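Local coordinates for alpha-galactosidase (Lactobacillus brevis, PDB 3MI6), which probably hydrolyses terminal, non-reducing alpha-D-galactose residues from alpha-D-galactosides, as a member of glycoside hydrolase family 36, at residues Ile218-Arg222 / Asn277-Phe281; Val253-Asn257 / Pro501-Ile505; Pro429-Ile433 / Phe447-Arg453; Ile433-Thr439 / Thr485-Ser489. All coordinates share one frame; numbering follows the deposited sequence.

Contact 1: Ile218-Arg222 / Asn277-Phe281; sequences ISSLR and NPDEF
Leu-221 lies against the turn from Pro-278 to Phe-281, touching it with one methyl, CD2. That methyl lies 4.1 Å from CB of Asp-279, and it is equally close, at 4.1 Å, to CG of Glu-280, whose side chain crosses the leucine at about a right angle. The leucine is aimed by its first torsion (chi1 -67°), which sets CG anti to the carbonyl carbon. Asn-277, by contrast, points toward the other segment, and its side chain lies beside the Ser-220 carbonyl and the same leucine. A water lies across the more polar flank: it donates to OD2 of Asp-279 at 3.2 Å and makes a weak bond with OG of Ser-219 at 3.3 Å. Farther out, Glu-280 bends at chi2, and its carboxylate is held by Arg-99 and Gln-91 of the second subunit, so its polar end serves the subunit interface while its CG packs within the chain. Ser-220 OG is bonded to the carbonyl of Ala-224. The example is a type II beta turn, between strands 270-274 and 283-285, laid against the chain just past the end of strand 214-219 in the N-terminal beta domain of a family 36 enzyme.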
loop_
_atom_site.group_PDB
_atom_site.type_symbol
_atom_site.label_atom_id
_atom_site.label_comp_id
_atom_site.label_asym_id
_atom_site.label_seq_id
_atom_site.Cartn_x
_atom_site.Cartn_y
_atom_site.Cartn_z
ATOM N N ILE D 218 19.419 12.571 2.431
ATOM C CA ILE D 218 19.082 13.948 2.139
ATOM C C ILE D 218 20.270 14.802 2.573
ATOM O O ILE D 218 20.979 14.448 3.491
ATOM C CB ILE D 218 17.819 14.386 2.890
ATOM C CG1 ILE D 218 18.111 14.535 4.386
ATOM C CG2 ILE D 218 16.701 13.414 2.640
ATOM C CD1 ILE D 218 17.015 13.991 5.258
ATOM N N SER D 219 20.479 15.930 1.912
ATOM C CA SER D 219 21.692 16.712 2.130
ATOM C C SER D 219 21.528 18.212 1.836
ATOM O O SER D 219 20.487 18.678 1.359
ATOM C CB SER D 219 22.846 16.135 1.284
ATOM O OG SER D 219 22.542 16.123 -0.112
ATOM N N SER D 220 22.580 18.964 2.116
ATOM C CA SER D 220 22.599 20.367 1.754
ATOM C C SER D 220 23.970 20.762 1.198
ATOM O O SER D 220 25.010 20.400 1.765
ATOM C CB SER D 220 22.236 21.211 2.976
ATOM O OG SER D 220 21.864 22.517 2.596
ATOM N N LEU D 221 23.962 21.489 0.079
ATOM C CA LEU D 221 25.172 22.051 -0.516
ATOM C C LEU D 221 25.111 23.545 -0.510
ATOM O O LEU D 221 25.804 24.186 -1.290
ATOM C CB LEU D 221 25.289 21.631 -1.962
ATOM C CG LEU D 221 25.535 20.144 -2.055
ATOM C CD1 LEU D 221 25.308 19.638 -3.481
ATOM C CD2 LEU D 221 26.944 19.896 -1.540
ATOM N N ARG D 222 24.292 24.119 0.358
ATOM C CA ARG D 222 24.028 25.550 0.267
ATOM C C ARG D 222 24.588 26.397 1.413
ATOM O O ARG D 222 24.122 27.517 1.632
ATOM C CB ARG D 222 22.529 25.788 0.130
ATOM C CG ARG D 222 21.808 24.675 -0.622
ATOM C CD ARG D 222 20.308 24.654 -0.277
ATOM N NE ARG D 222 19.511 25.395 -1.250
ATOM C CZ ARG D 222 18.818 24.818 -2.224
ATOM N NH1 ARG D 222 18.819 23.489 -2.333
ATOM N NH2 ARG D 222 18.119 25.571 -3.066
ATOM N N ASN D 277 28.400 17.451 5.266
ATOM C CA ASN D 277 28.334 16.884 3.938
ATOM C C ASN D 277 29.720 16.641 3.341
ATOM O O ASN D 277 30.447 17.592 3.068
ATOM C CB ASN D 277 27.545 17.844 3.051
ATOM C CG ASN D 277 27.228 17.263 1.700
ATOM O OD1 ASN D 277 26.500 17.881 0.921
ATOM N ND2 ASN D 277 27.756 16.065 1.411
ATOM N N PRO D 278 30.096 15.372 3.130
ATOM C CA PRO D 278 31.389 15.046 2.522
ATOM C C PRO D 278 31.632 15.764 1.199
ATOM O O PRO D 278 32.785 15.971 0.846
ATOM C CB PRO D 278 31.290 13.538 2.294
ATOM C CG PRO D 278 30.450 13.087 3.369
ATOM C CD PRO D 278 29.404 14.160 3.581
ATOM N N ASP D 279 30.577 16.133 0.483
ATOM C CA ASP D 279 30.724 16.906 -0.740
ATOM C C ASP D 279 30.959 18.394 -0.480
ATOM O O ASP D 279 30.393 18.985 0.457
ATOM C CB ASP D 279 29.495 16.713 -1.620
ATOM C CG ASP D 279 29.534 15.404 -2.388
ATOM O OD1 ASP D 279 30.551 15.163 -3.082
ATOM O OD2 ASP D 279 28.555 14.624 -2.306
ATOM N N GLU D 280 31.776 19.009 -1.329
ATOM C CA GLU D 280 32.251 20.377 -1.092
ATOM C C GLU D 280 32.851 20.517 0.297
ATOM O O GLU D 280 32.608 21.497 0.991
ATOM C CB GLU D 280 31.134 21.388 -1.290
ATOM C CG GLU D 280 30.568 21.363 -2.698
ATOM C CD GLU D 280 31.561 21.867 -3.746
ATOM O OE1 GLU D 280 31.669 23.108 -3.900
ATOM O OE2 GLU D 280 32.221 21.030 -4.419
ATOM N N PHE D 281 33.616 19.512 0.704
ATOM C CA PHE D 281 34.331 19.574 1.965
ATOM C C PHE D 281 35.672 18.831 1.941
ATOM O O PHE D 281 35.820 17.752 1.329
ATOM C CB PHE D 281 33.483 19.069 3.119
ATOM C CG PHE D 281 34.269 18.830 4.375
ATOM C CD1 PHE D 281 34.426 19.838 5.311
ATOM C CD2 PHE D 281 34.851 17.592 4.620
ATOM C CE1 PHE D 281 35.155 19.614 6.471
ATOM C CE2 PHE D 281 35.574 17.353 5.760
ATOM C CZ PHE D 281 35.731 18.358 6.695
HETATM O O HOH W 1 25.568 15.213 -1.177
#

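Contact 2: Val253-Asn257 / Pro501-Ile505; sequences VYSGN and PHRYI
Pro-501, at the start of this helical segment, meets the side-chain amide of Asn-257: its CB lies 3.8 Å from Asn-257 ND2. The amide's rotation is settled on its other side, where OD1 accepts from the backbone N of Met-223, and ND2 sits beside the CB-CG edge of the proline. Next comes His-502, whose ring meets that of Tyr-254 rim to rim, with centroids 5.5 Å apart and planes inclined at 34°; neither ring covers the face of the other. The helix side that carries Arg-503 points away from the loop. One helical turn after Pro-501, and bonded to its carbonyl, Ile-505 splits its contacts between two branches. CG2 packs on Tyr-254 CE1 at 3.5 Å, while the CG1-CD1 branch serves two residues: CG1 rests on the bare CA of Gly-256 at 3.7 Å, and CD1 approaches Ser-255 CB at 4.1 Å. Tyr-254 stretches to the helix because its CG stands anti to the backbone N (chi1 -166°), and the backbone N of Gly-256 lies above one face of its ring, toward the rim. An alanine in place of Tyr-254 is likely to open a gap between the loop and helix 500-518, leaving CG2 of Ile-505 and the rim of the His-502 ring without their neighbour. The joint between the N-terminal beta domain and this barrel helix thus depends mainly on buried shape and apolar packing, while Ser-255 spends its hydroxyl on Tyr-509 and Asp-535.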
loop_
_atom_site.group_PDB
_atom_site.type_symbol
_atom_site.label_atom_id
_atom_site.label_comp_id
_atom_site.label_asym_id
_atom_site.label_seq_id
_atom_site.Cartn_x
_atom_site.Cartn_y
_atom_site.Cartn_z
ATOM N N VAL D 253 23.966 19.184 15.676
ATOM C CA VAL D 253 24.174 20.577 16.052
ATOM C C VAL D 253 25.108 21.276 15.075
ATOM O O VAL D 253 26.267 21.457 15.367
ATOM C CB VAL D 253 24.736 20.714 17.440
ATOM C CG1 VAL D 253 24.541 22.148 17.906
ATOM C CG2 VAL D 253 24.057 19.736 18.363
ATOM N N TYR D 254 24.580 21.659 13.919
ATOM C CA TYR D 254 25.355 22.246 12.836
ATOM C C TYR D 254 24.389 23.034 11.970
ATOM O O TYR D 254 23.200 22.774 11.990
ATOM C CB TYR D 254 26.023 21.142 12.018
ATOM C CG TYR D 254 27.105 21.647 11.100
ATOM C CD1 TYR D 254 28.178 22.374 11.602
ATOM C CD2 TYR D 254 27.053 21.398 9.726
ATOM C CE1 TYR D 254 29.164 22.844 10.764
ATOM C CE2 TYR D 254 28.030 21.864 8.875
ATOM C CZ TYR D 254 29.088 22.584 9.399
ATOM O OH TYR D 254 30.065 23.067 8.561
ATOM N N SER D 255 24.870 24.011 11.221
ATOM C CA SER D 255 23.957 24.893 10.503
ATOM C C SER D 255 24.388 25.094 9.070
ATOM O O SER D 255 23.832 25.932 8.368
ATOM C CB SER D 255 23.878 26.264 11.187
ATOM O OG SER D 255 23.819 26.126 12.592
ATOM N N GLY D 256 25.397 24.341 8.651
ATOM C CA GLY D 256 25.946 24.461 7.317
ATOM C C GLY D 256 25.618 23.222 6.522
ATOM O O GLY D 256 24.571 22.608 6.740
ATOM N N ASN D 257 26.506 22.848 5.603
ATOM C CA ASN D 257 26.257 21.697 4.751
ATOM C C ASN D 257 26.159 20.408 5.537
ATOM O O ASN D 257 27.069 20.067 6.276
ATOM C CB ASN D 257 27.357 21.578 3.725
ATOM C CG ASN D 257 27.305 22.680 2.720
ATOM O OD1 ASN D 257 26.322 23.400 2.642
ATOM N ND2 ASN D 257 28.359 22.817 1.927
ATOM N N PRO D 501 33.071 26.445 3.091
ATOM C CA PRO D 501 31.758 26.282 3.710
ATOM C C PRO D 501 31.837 26.115 5.217
ATOM O O PRO D 501 31.159 26.842 5.920
ATOM C CB PRO D 501 31.210 25.031 3.024
ATOM C CG PRO D 501 31.812 25.091 1.664
ATOM C CD PRO D 501 33.212 25.595 1.894
ATOM N N HIS D 502 32.647 25.197 5.720
ATOM C CA HIS D 502 32.695 25.015 7.166
ATOM C C HIS D 502 33.249 26.232 7.901
ATOM O O HIS D 502 32.810 26.559 9.006
ATOM C CB HIS D 502 33.495 23.785 7.544
ATOM C CG HIS D 502 33.438 23.467 9.000
ATOM N ND1 HIS D 502 34.563 23.365 9.781
ATOM C CD2 HIS D 502 32.387 23.241 9.819
ATOM C CE1 HIS D 502 34.208 23.077 11.019
ATOM N NE2 HIS D 502 32.894 22.999 11.070
ATOM N N ARG D 503 34.217 26.908 7.289
ATOM C CA ARG D 503 34.839 28.049 7.931
ATOM C C ARG D 503 33.836 29.180 8.012
ATOM O O ARG D 503 33.731 29.857 9.034
ATOM C CB ARG D 503 36.100 28.479 7.182
ATOM C CG ARG D 503 37.319 27.636 7.497
ATOM C CD ARG D 503 38.512 28.036 6.656
ATOM N NE ARG D 503 39.692 27.256 7.020
ATOM C CZ ARG D 503 40.525 27.587 8.002
ATOM N NH1 ARG D 503 40.300 28.685 8.721
ATOM N NH2 ARG D 503 41.574 26.822 8.271
ATOM N N TYR D 504 33.091 29.371 6.932
ATOM C CA TYR D 504 32.079 30.406 6.894
ATOM C C TYR D 504 31.119 30.190 8.056
ATOM O O TYR D 504 30.737 31.123 8.768
ATOM C CB TYR D 504 31.339 30.353 5.564
ATOM C CG TYR D 504 30.097 31.213 5.496
ATOM C CD1 TYR D 504 28.962 30.879 6.216
ATOM C CD2 TYR D 504 30.054 32.340 4.688
ATOM C CE1 TYR D 504 27.831 31.646 6.148
ATOM C CE2 TYR D 504 28.933 33.111 4.609
ATOM C CZ TYR D 504 27.816 32.763 5.338
ATOM O OH TYR D 504 26.674 33.531 5.263
ATOM N N ILE D 505 30.740 28.938 8.259
ATOM C CA ILE D 505 29.857 28.613 9.356
ATOM C C ILE D 505 30.519 28.914 10.722
ATOM O O ILE D 505 29.935 29.600 11.561
ATOM C CB ILE D 505 29.218 27.196 9.153
ATOM C CG1 ILE D 505 27.735 27.364 8.817
ATOM C CG2 ILE D 505 29.411 26.266 10.336
ATOM C CD1 ILE D 505 27.053 28.403 9.667
#

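Contact 3: Pro429-Ile433 / Phe447-Arg453; sequences PDWLI and FVLDMAR
Trp-431 and Ile-433 bond their backbones to Asp-450 and Val-448, just past and at the end of strand 447-448, the close-packed half of the contact. Asp-450 N donates to Trp-431 O at 2.7 Å, and Ile-433 N donates to Val-448 O at 2.9 Å, enclosing the single beta bridge of Leu-432 with Leu-449. Around these bonds Ile-433 lays CD1 on Val-448 CG2 and CG1 against Asp-450 CB, while Leu-432 CD2 packs on Phe-447 CB at 3.8 Å. The other side, near exposed Asp-430, is looser and charged. Asp-430 OD1 forms a salt bridge with Arg-453 NH1 at 3.4 Å, but carboxylate and guanidinium planes stand 79° apart, so they do not meet flat. Arg-453 also forms a salt bridge, with a weak hydrogen bond, from NE to Asp-450 OD2 at 3.3 Å; its NH1 pairs with Glu-455, and Ser-489 holds the same aspartate oxygen. A leucine in place of Arg-453 would probably leave Asp-430, Asp-450 and Glu-455 without their shared positive partner. The chemistry divides the labour: backbone bonds and apolar branches hold the end of strand 447-448 and the residues after it, while charges bridge the 3-10 segment and the N-cap of helix 454-471.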
loop_
_atom_site.group_PDB
_atom_site.type_symbol
_atom_site.label_atom_id
_atom_site.label_comp_id
_atom_site.label_asym_id
_atom_site.label_seq_id
_atom_site.Cartn_x
_atom_site.Cartn_y
_atom_site.Cartn_z
ATOM N N PRO D 429 35.628 45.790 -1.439
ATOM C CA PRO D 429 35.035 44.925 -2.461
ATOM C C PRO D 429 35.542 43.494 -2.314
ATOM O O PRO D 429 34.792 42.548 -2.579
ATOM C CB PRO D 429 35.541 45.534 -3.774
ATOM C CG PRO D 429 35.830 46.954 -3.453
ATOM C CD PRO D 429 36.306 46.960 -2.019
ATOM N N ASP D 430 36.798 43.348 -1.890
ATOM C CA ASP D 430 37.432 42.039 -1.737
ATOM C C ASP D 430 36.785 41.179 -0.647
ATOM O O ASP D 430 37.233 40.064 -0.385
ATOM C CB ASP D 430 38.939 42.186 -1.466
ATOM C CG ASP D 430 39.240 42.858 -0.122
ATOM O OD1 ASP D 430 39.962 42.251 0.709
ATOM O OD2 ASP D 430 38.755 43.994 0.102
ATOM N N TRP D 431 35.733 41.699 -0.019
ATOM C CA TRP D 431 35.020 40.982 1.038
ATOM C C TRP D 431 33.844 40.128 0.522
ATOM O O TRP D 431 33.388 39.231 1.229
ATOM C CB TRP D 431 34.525 41.961 2.104
ATOM C CG TRP D 431 35.569 42.376 3.098
ATOM C CD1 TRP D 431 36.917 42.175 3.012
ATOM C CD2 TRP D 431 35.345 43.070 4.334
ATOM N NE1 TRP D 431 37.546 42.696 4.118
ATOM C CE2 TRP D 431 36.606 43.254 4.943
ATOM C CE3 TRP D 431 34.204 43.553 4.985
ATOM C CZ2 TRP D 431 36.753 43.892 6.176
ATOM C CZ3 TRP D 431 34.353 44.191 6.202
ATOM C CH2 TRP D 431 35.617 44.353 6.788
ATOM N N LEU D 432 33.346 40.432 -0.682
ATOM C CA LEU D 432 32.380 39.590 -1.399
ATOM C C LEU D 432 32.939 38.222 -1.785
ATOM O O LEU D 432 33.901 38.139 -2.527
ATOM C CB LEU D 432 31.979 40.260 -2.716
ATOM C CG LEU D 432 30.595 40.872 -2.861
ATOM C CD1 LEU D 432 30.609 42.239 -2.249
ATOM C CD2 LEU D 432 30.208 40.956 -4.320
ATOM N N ILE D 433 32.311 37.152 -1.322
ATOM C CA ILE D 433 32.625 35.822 -1.830
ATOM C C ILE D 433 32.485 35.752 -3.353
ATOM O O ILE D 433 31.379 35.807 -3.897
ATOM C CB ILE D 433 31.707 34.773 -1.214
ATOM C CG1 ILE D 433 31.915 34.741 0.296
ATOM C CG2 ILE D 433 31.965 33.412 -1.827
ATOM C CD1 ILE D 433 31.225 33.574 0.976
ATOM N N PHE D 447 24.827 39.765 -2.333
ATOM C CA PHE D 447 25.885 38.760 -2.352
ATOM C C PHE D 447 26.341 38.527 -0.935
ATOM O O PHE D 447 25.935 39.264 -0.040
ATOM C CB PHE D 447 27.047 39.255 -3.199
ATOM C CG PHE D 447 26.650 39.583 -4.593
ATOM C CD1 PHE D 447 26.066 40.805 -4.881
ATOM C CD2 PHE D 447 26.814 38.650 -5.607
ATOM C CE1 PHE D 447 25.672 41.099 -6.153
ATOM C CE2 PHE D 447 26.428 38.938 -6.883
ATOM C CZ PHE D 447 25.859 40.167 -7.162
ATOM N N VAL D 448 27.184 37.520 -0.717
ATOM C CA VAL D 448 27.540 37.170 0.650
ATOM C C VAL D 448 28.974 37.548 1.037
ATOM O O VAL D 448 29.899 37.420 0.239
ATOM C CB VAL D 448 27.158 35.690 1.011
ATOM C CG1 VAL D 448 26.492 34.986 -0.156
ATOM C CG2 VAL D 448 28.349 34.916 1.484
ATOM N N LEU D 449 29.133 38.059 2.257
ATOM C CA LEU D 449 30.447 38.407 2.805
ATOM C C LEU D 449 31.259 37.177 3.138
ATOM O O LEU D 449 30.731 36.197 3.637
ATOM C CB LEU D 449 30.290 39.192 4.103
ATOM C CG LEU D 449 29.578 40.523 3.979
ATOM C CD1 LEU D 449 29.282 41.096 5.358
ATOM C CD2 LEU D 449 30.448 41.443 3.141
ATOM N N ASP D 450 32.558 37.240 2.910
ATOM C CA ASP D 450 33.416 36.144 3.335
ATOM C C ASP D 450 33.581 36.057 4.864
ATOM O O ASP D 450 34.543 36.558 5.434
ATOM C CB ASP D 450 34.769 36.249 2.649
ATOM C CG ASP D 450 35.635 35.070 2.920
ATOM O OD1 ASP D 450 35.270 34.271 3.798
ATOM O OD2 ASP D 450 36.680 34.935 2.259
HETATM N N MSE D 451 32.632 35.407 5.515
HETATM C CA MSE D 451 32.674 35.194 6.960
HETATM C C MSE D 451 33.877 34.386 7.411
HETATM O O MSE D 451 34.100 34.213 8.603
HETATM C CB MSE D 451 31.412 34.457 7.419
HETATM C CG MSE D 451 30.113 35.211 7.189
HETATM SE SE MSE D 451 30.026 36.870 8.226
HETATM C CE MSE D 451 30.213 36.121 10.013
ATOM N N ALA D 452 34.630 33.854 6.459
ATOM C CA ALA D 452 35.784 33.037 6.785
ATOM C C ALA D 452 36.930 33.921 7.255
ATOM O O ALA D 452 37.888 33.436 7.854
ATOM C CB ALA D 452 36.206 32.211 5.587
ATOM N N ARG D 453 36.825 35.220 6.984
ATOM C CA ARG D 453 37.851 36.181 7.374
ATOM C C ARG D 453 37.550 36.790 8.735
ATOM O O ARG D 453 36.495 37.389 8.936
ATOM C CB ARG D 453 37.940 37.304 6.350
ATOM C CG ARG D 453 38.209 36.859 4.944
ATOM C CD ARG D 453 37.682 37.888 3.972
ATOM N NE ARG D 453 38.361 37.795 2.688
ATOM C CZ ARG D 453 39.260 38.673 2.254
ATOM N NH1 ARG D 453 39.581 39.727 2.998
ATOM N NH2 ARG D 453 39.831 38.501 1.068
#

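Contact 4: Ile433-Thr439 / Thr485-Ser489; sequences IHAPKST and TEMFS
Pro-436 set on the ring of Phe-488 gives the character of this contact: two irregular loops of the barrel domain, one leading to strand 447-448 and the other following strand 475-478, packed together beside the second subunit. The proline CD stands over the ring face, 3.4 Å from the centroid of Phe-488 and 14° off its normal, a CH-pi contact. Phe-488 presents that face with its CG anti to the backbone N (chi1 -166°), and its CB also packs on Ala-435 CB at 4.0 Å. The proline belongs to a type I turn from Ala-435 to Ser-438 that is braced from within. Ser-438 OG donates to Ala-435 O at 2.8 Å, and the backbone N of Ser-438 bonds to the same oxygen. His-434 NE2 donates in its ring plane to Ser-438 O at 2.8 Å. Glu-486 packs against this turn, its CG 3.5 Å from Ser-438 OG. Its OE1 accepts from the backbone N of Thr-441. Lys-82 of the second subunit makes a weak hydrogen bond to Thr-439 O and a long, weak ion pair with Glu-486 OE2, and Glu-102 of that subunit takes the backbone N of Thr-439. Toward the protein interior, CG2 of Ile-433 lies by the backbone of Met-487 and Phe-488, and helix 500-518 backs this side, with Leu-500 against Met-487 and Tyr-504 against Ile-433.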
loop_
_atom_site.group_PDB
_atom_site.type_symbol
_atom_site.label_atom_id
_atom_site.label_comp_id
_atom_site.label_asym_id
_atom_site.label_seq_id
_atom_site.Cartn_x
_atom_site.Cartn_y
_atom_site.Cartn_z
ATOM N N ILE D 433 32.311 37.152 -1.322
ATOM C CA ILE D 433 32.625 35.822 -1.830
ATOM C C ILE D 433 32.485 35.752 -3.353
ATOM O O ILE D 433 31.379 35.807 -3.897
ATOM C CB ILE D 433 31.707 34.773 -1.214
ATOM C CG1 ILE D 433 31.915 34.741 0.296
ATOM C CG2 ILE D 433 31.965 33.412 -1.827
ATOM C CD1 ILE D 433 31.225 33.574 0.976
ATOM N N HIS D 434 33.606 35.620 -4.045
ATOM C CA HIS D 434 33.572 35.622 -5.501
ATOM C C HIS D 434 34.673 34.762 -6.084
ATOM O O HIS D 434 35.807 34.841 -5.645
ATOM C CB HIS D 434 33.734 37.045 -6.008
ATOM C CG HIS D 434 33.752 37.147 -7.496
ATOM N ND1 HIS D 434 34.885 37.483 -8.206
ATOM C CD2 HIS D 434 32.779 36.938 -8.415
ATOM C CE1 HIS D 434 34.606 37.487 -9.497
ATOM N NE2 HIS D 434 33.335 37.160 -9.652
ATOM N N ALA D 435 34.348 33.938 -7.072
ATOM C CA ALA D 435 35.371 33.148 -7.753
ATOM C C ALA D 435 36.077 33.979 -8.843
ATOM O O ALA D 435 35.432 34.578 -9.705
ATOM C CB ALA D 435 34.773 31.881 -8.319
ATOM N N PRO D 436 37.416 34.025 -8.793
ATOM C CA PRO D 436 38.255 34.924 -9.593
ATOM C C PRO D 436 37.714 35.409 -10.959
ATOM O O PRO D 436 37.674 36.637 -11.148
ATOM C CB PRO D 436 39.558 34.136 -9.723
ATOM C CG PRO D 436 39.663 33.463 -8.375
ATOM C CD PRO D 436 38.239 33.188 -7.898
ATOM N N LYS D 437 37.319 34.537 -11.886
ATOM C CA LYS D 437 36.966 35.068 -13.212
ATOM C C LYS D 437 35.476 35.013 -13.551
ATOM O O LYS D 437 35.056 35.325 -14.668
ATOM C CB LYS D 437 37.786 34.382 -14.313
ATOM C CG LYS D 437 39.069 35.127 -14.690
ATOM C CD LYS D 437 40.275 34.603 -13.917
ATOM C CE LYS D 437 40.677 33.198 -14.367
ATOM N NZ LYS D 437 41.482 32.486 -13.322
ATOM N N SER D 438 34.681 34.625 -12.569
ATOM C CA SER D 438 33.307 34.252 -12.817
ATOM C C SER D 438 32.373 35.449 -12.825
ATOM O O SER D 438 32.722 36.522 -12.340
ATOM C CB SER D 438 32.860 33.273 -11.745
ATOM O OG SER D 438 32.831 33.921 -10.490
ATOM N N THR D 439 31.187 35.241 -13.389
ATOM C CA THR D 439 30.136 36.244 -13.439
ATOM C C THR D 439 29.296 36.136 -12.182
ATOM O O THR D 439 28.582 35.157 -11.997
ATOM C CB THR D 439 29.219 36.002 -14.645
ATOM O OG1 THR D 439 30.016 35.791 -15.813
ATOM C CG2 THR D 439 28.266 37.178 -14.869
ATOM N N THR D 485 26.991 31.470 -3.874
ATOM C CA THR D 485 27.126 31.095 -5.266
ATOM C C THR D 485 28.579 31.454 -5.666
ATOM O O THR D 485 29.211 32.329 -5.033
ATOM C CB THR D 485 26.027 31.841 -6.078
ATOM O OG1 THR D 485 25.236 30.904 -6.803
ATOM C CG2 THR D 485 26.591 32.862 -7.017
ATOM N N GLU D 486 29.129 30.761 -6.664
ATOM C CA GLU D 486 30.537 30.956 -7.044
ATOM C C GLU D 486 31.477 31.045 -5.859
ATOM O O GLU D 486 32.127 32.050 -5.678
ATOM C CB GLU D 486 30.711 32.233 -7.859
ATOM C CG GLU D 486 30.046 32.201 -9.205
ATOM C CD GLU D 486 28.782 33.003 -9.217
ATOM O OE1 GLU D 486 28.589 33.800 -8.277
ATOM O OE2 GLU D 486 27.980 32.838 -10.162
HETATM N N MSE D 487 31.567 29.989 -5.069
HETATM C CA MSE D 487 32.335 30.026 -3.827
HETATM C C MSE D 487 33.859 30.128 -3.935
HETATM O O MSE D 487 34.532 29.265 -4.509
HETATM C CB MSE D 487 31.968 28.839 -2.961
HETATM C CG MSE D 487 30.900 29.192 -1.956
HETATM SE SE MSE D 487 30.012 27.597 -1.304
HETATM C CE MSE D 487 28.161 28.228 -1.541
ATOM N N PHE D 488 34.404 31.185 -3.349
ATOM C CA PHE D 488 35.839 31.364 -3.320
ATOM C C PHE D 488 36.224 32.295 -2.186
ATOM O O PHE D 488 35.488 33.208 -1.846
ATOM C CB PHE D 488 36.347 31.899 -4.663
ATOM C CG PHE D 488 37.845 31.791 -4.832
ATOM C CD1 PHE D 488 38.673 32.864 -4.521
ATOM C CD2 PHE D 488 38.421 30.619 -5.297
ATOM C CE1 PHE D 488 40.052 32.771 -4.675
ATOM C CE2 PHE D 488 39.781 30.517 -5.451
ATOM C CZ PHE D 488 40.608 31.602 -5.139
ATOM N N SER D 489 37.378 32.047 -1.589
ATOM C CA SER D 489 37.917 32.937 -0.583
ATOM C C SER D 489 39.363 33.228 -0.958
ATOM O O SER D 489 40.156 32.306 -1.140
ATOM C CB SER D 489 37.844 32.276 0.795
ATOM O OG SER D 489 38.362 33.116 1.814
#

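How the contacts relate
The four contacts form a connected chain of packing. Contacts 1 and 2, with centres about 10 Å apart, meet through a probable backbone hydrogen bond from Asn-277 N to Asn-257 O, 3.1 Å long. Contacts 3 and 4 share Ile-433, and their centres too are about 10 Å apart. Tyr-504, on the helix of contact 2, links the pairs by packing on Val-448, Met-451 and Ile-433. Met-480, a predicted substrate-binding residue directly following Asp-479, the predicted nucleophile, lies near all four: its side chain is about 7 Å from that of Val-448, 8 Å from Ile-505, 9 Å from Ser-220 and 10 Å from Met-487. Contacts 1 and 4 also touch the second subunit.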